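Local coordinates for alcohol dehydrogenase (Escherichia coli, PDB 5VM2), which probably acts as a zinc-containing, NAD(H)- or NADP(H)-dependent dehydrogenase oxidising alcohol groups, although its actual substrate is unknown, at residues A197-L202 and V216-A221. Numbering follows the deposited sequence.
Sequences AVVDVL and VVINGA
V199 lays its CG2 methyl over the branch point of I218, with CG2 4.0 Å from I218 CB, while the far end of I218 reaches back to A197. A chi1 of -178° sets both V199 methyls against I218, CG1 lying 3.7 Å from I218 O. The pair exemplifies how parallel strands share bonds yet offer their two faces to different helices: these apolar groups lie with V216 under helix 225-232, whereas V198, V217, D200 and N219 turn toward helix 203-211. Between the faces, V198 N gives to V216 O and V198 O receives I218 N at 2.9 Å, then D200 N gives to I218 O and D200 O receives G220 N, also at 2.9 Å. At the last residue of each strand the backbone enters an Asx turn. D200 OD2 takes the N-H of L202, and N219 OD1 accepts from A221 N at 2.8 Å, in its carbonyl plane. Water 1 links V201 O to N219 ND2, whose amide is further fixed by E203 and K222. D200 OD1 accepts from A177 N, within what looks like the glycine-rich Rossmann turn. Parallel neighbours 195-200 and 216-219, linked by helix 203-211, form a beta-alpha-beta unit at the edge of the Rossmann sheet, consistent with a nucleotide-binding domain.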
loop_
_atom_site.group_PDB
_atom_site.type_symbol
_atom_site.label_atom_id
_atom_site.label_comp_id
_atom_site.label_asym_id
_atom_site.label_seq_id
_atom_site.Cartn_x
_atom_site.Cartn_y
_atom_site.Cartn_z
ATOM N N ALA A 197 20.097 1.196 3.124
ATOM C CA ALA A 197 20.465 1.031 1.726
ATOM C C ALA A 197 19.233 0.613 0.936
ATOM O O ALA A 197 18.442 -0.213 1.399
ATOM C CB ALA A 197 21.577 -0.009 1.566
ATOM N N VAL A 198 19.055 1.206 -0.242
ATOM C CA VAL A 198 17.909 0.924 -1.098
ATOM C C VAL A 198 18.420 0.476 -2.460
ATOM O O VAL A 198 19.267 1.148 -3.063
ATOM C CB VAL A 198 16.984 2.147 -1.239
ATOM C CG1 VAL A 198 15.880 1.858 -2.243
ATOM C CG2 VAL A 198 16.398 2.528 0.114
ATOM N N VAL A 199 17.897 -0.648 -2.942
ATOM C CA VAL A 199 18.346 -1.294 -4.168
ATOM C C VAL A 199 17.193 -1.304 -5.162
ATOM O O VAL A 199 16.083 -1.730 -4.824
ATOM C CB VAL A 199 18.826 -2.733 -3.900
ATOM C CG1 VAL A 199 19.333 -3.376 -5.178
ATOM C CG2 VAL A 199 19.891 -2.752 -2.810
ATOM N N ASP A 200 17.461 -0.853 -6.385
ATOM C CA ASP A 200 16.510 -1.002 -7.481
ATOM C C ASP A 200 17.298 -1.032 -8.786
ATOM O O ASP A 200 18.530 -1.102 -8.784
ATOM C CB ASP A 200 15.458 0.115 -7.463
ATOM C CG ASP A 200 14.285 -0.179 -8.384
ATOM O OD1 ASP A 200 13.145 -0.295 -7.888
ATOM O OD2 ASP A 200 14.509 -0.309 -9.604
ATOM N N VAL A 201 16.591 -0.956 -9.913
ATOM C CA VAL A 201 17.213 -1.007 -11.229
ATOM C C VAL A 201 16.883 0.208 -12.080
ATOM O O VAL A 201 17.368 0.303 -13.210
ATOM C CB VAL A 201 16.836 -2.300 -11.983
ATOM C CG1 VAL A 201 17.422 -3.514 -11.282
ATOM C CG2 VAL A 201 15.317 -2.419 -12.124
ATOM N N LEU A 202 16.081 1.144 -11.578
ATOM C CA LEU A 202 15.676 2.323 -12.334
ATOM C C LEU A 202 16.223 3.563 -11.639
ATOM O O LEU A 202 15.964 3.782 -10.449
ATOM C CB LEU A 202 14.155 2.386 -12.471
ATOM C CG LEU A 202 13.568 1.320 -13.402
ATOM C CD1 LEU A 202 12.053 1.256 -13.282
ATOM C CD2 LEU A 202 13.986 1.568 -14.847
ATOM N N VAL A 216 22.252 5.008 1.354
ATOM C CA VAL A 216 22.985 4.613 0.157
ATOM C C VAL A 216 21.966 4.056 -0.825
ATOM O O VAL A 216 20.985 3.432 -0.416
ATOM C CB VAL A 216 24.079 3.567 0.478
ATOM C CG1 VAL A 216 24.773 3.087 -0.789
ATOM C CG2 VAL A 216 25.100 4.131 1.459
ATOM N N VAL A 217 22.170 4.309 -2.115
ATOM C CA VAL A 217 21.327 3.745 -3.163
ATOM C C VAL A 217 22.204 2.904 -4.080
ATOM O O VAL A 217 23.346 3.273 -4.376
ATOM C CB VAL A 217 20.577 4.839 -3.953
ATOM C CG1 VAL A 217 19.543 5.513 -3.058
ATOM C CG2 VAL A 217 21.551 5.865 -4.506
ATOM N N ILE A 218 21.674 1.766 -4.518
ATOM C CA ILE A 218 22.447 0.772 -5.248
ATOM C C ILE A 218 21.646 0.350 -6.470
ATOM O O ILE A 218 20.503 -0.106 -6.345
ATOM C CB ILE A 218 22.789 -0.445 -4.372
ATOM C CG1 ILE A 218 23.800 -0.052 -3.290
ATOM C CG2 ILE A 218 23.328 -1.589 -5.221
ATOM C CD1 ILE A 218 23.740 -0.932 -2.043
ATOM N N ASN A 219 22.242 0.509 -7.649
ATOM C CA ASN A 219 21.597 0.107 -8.896
ATOM C C ASN A 219 22.069 -1.303 -9.230
ATOM O O ASN A 219 23.177 -1.496 -9.740
ATOM C CB ASN A 219 21.921 1.097 -10.009
ATOM C CG ASN A 219 21.199 0.775 -11.306
ATOM O OD1 ASN A 219 20.965 -0.387 -11.629
ATOM N ND2 ASN A 219 20.836 1.807 -12.053
ATOM N N GLY A 220 21.198 -2.279 -8.974
ATOM C CA GLY A 220 21.506 -3.679 -9.206
ATOM C C GLY A 220 21.744 -4.051 -10.654
ATOM O O GLY A 220 22.268 -5.140 -10.913
ATOM N N ALA A 221 21.362 -3.191 -11.597
ATOM C CA ALA A 221 21.667 -3.439 -12.998
ATOM C C ALA A 221 23.059 -2.958 -13.376
ATOM O O ALA A 221 23.696 -3.554 -14.251
ATOM C CB ALA A 221 20.627 -2.765 -13.898
HETATM O O HOH W 1 19.294 1.411 -14.898
#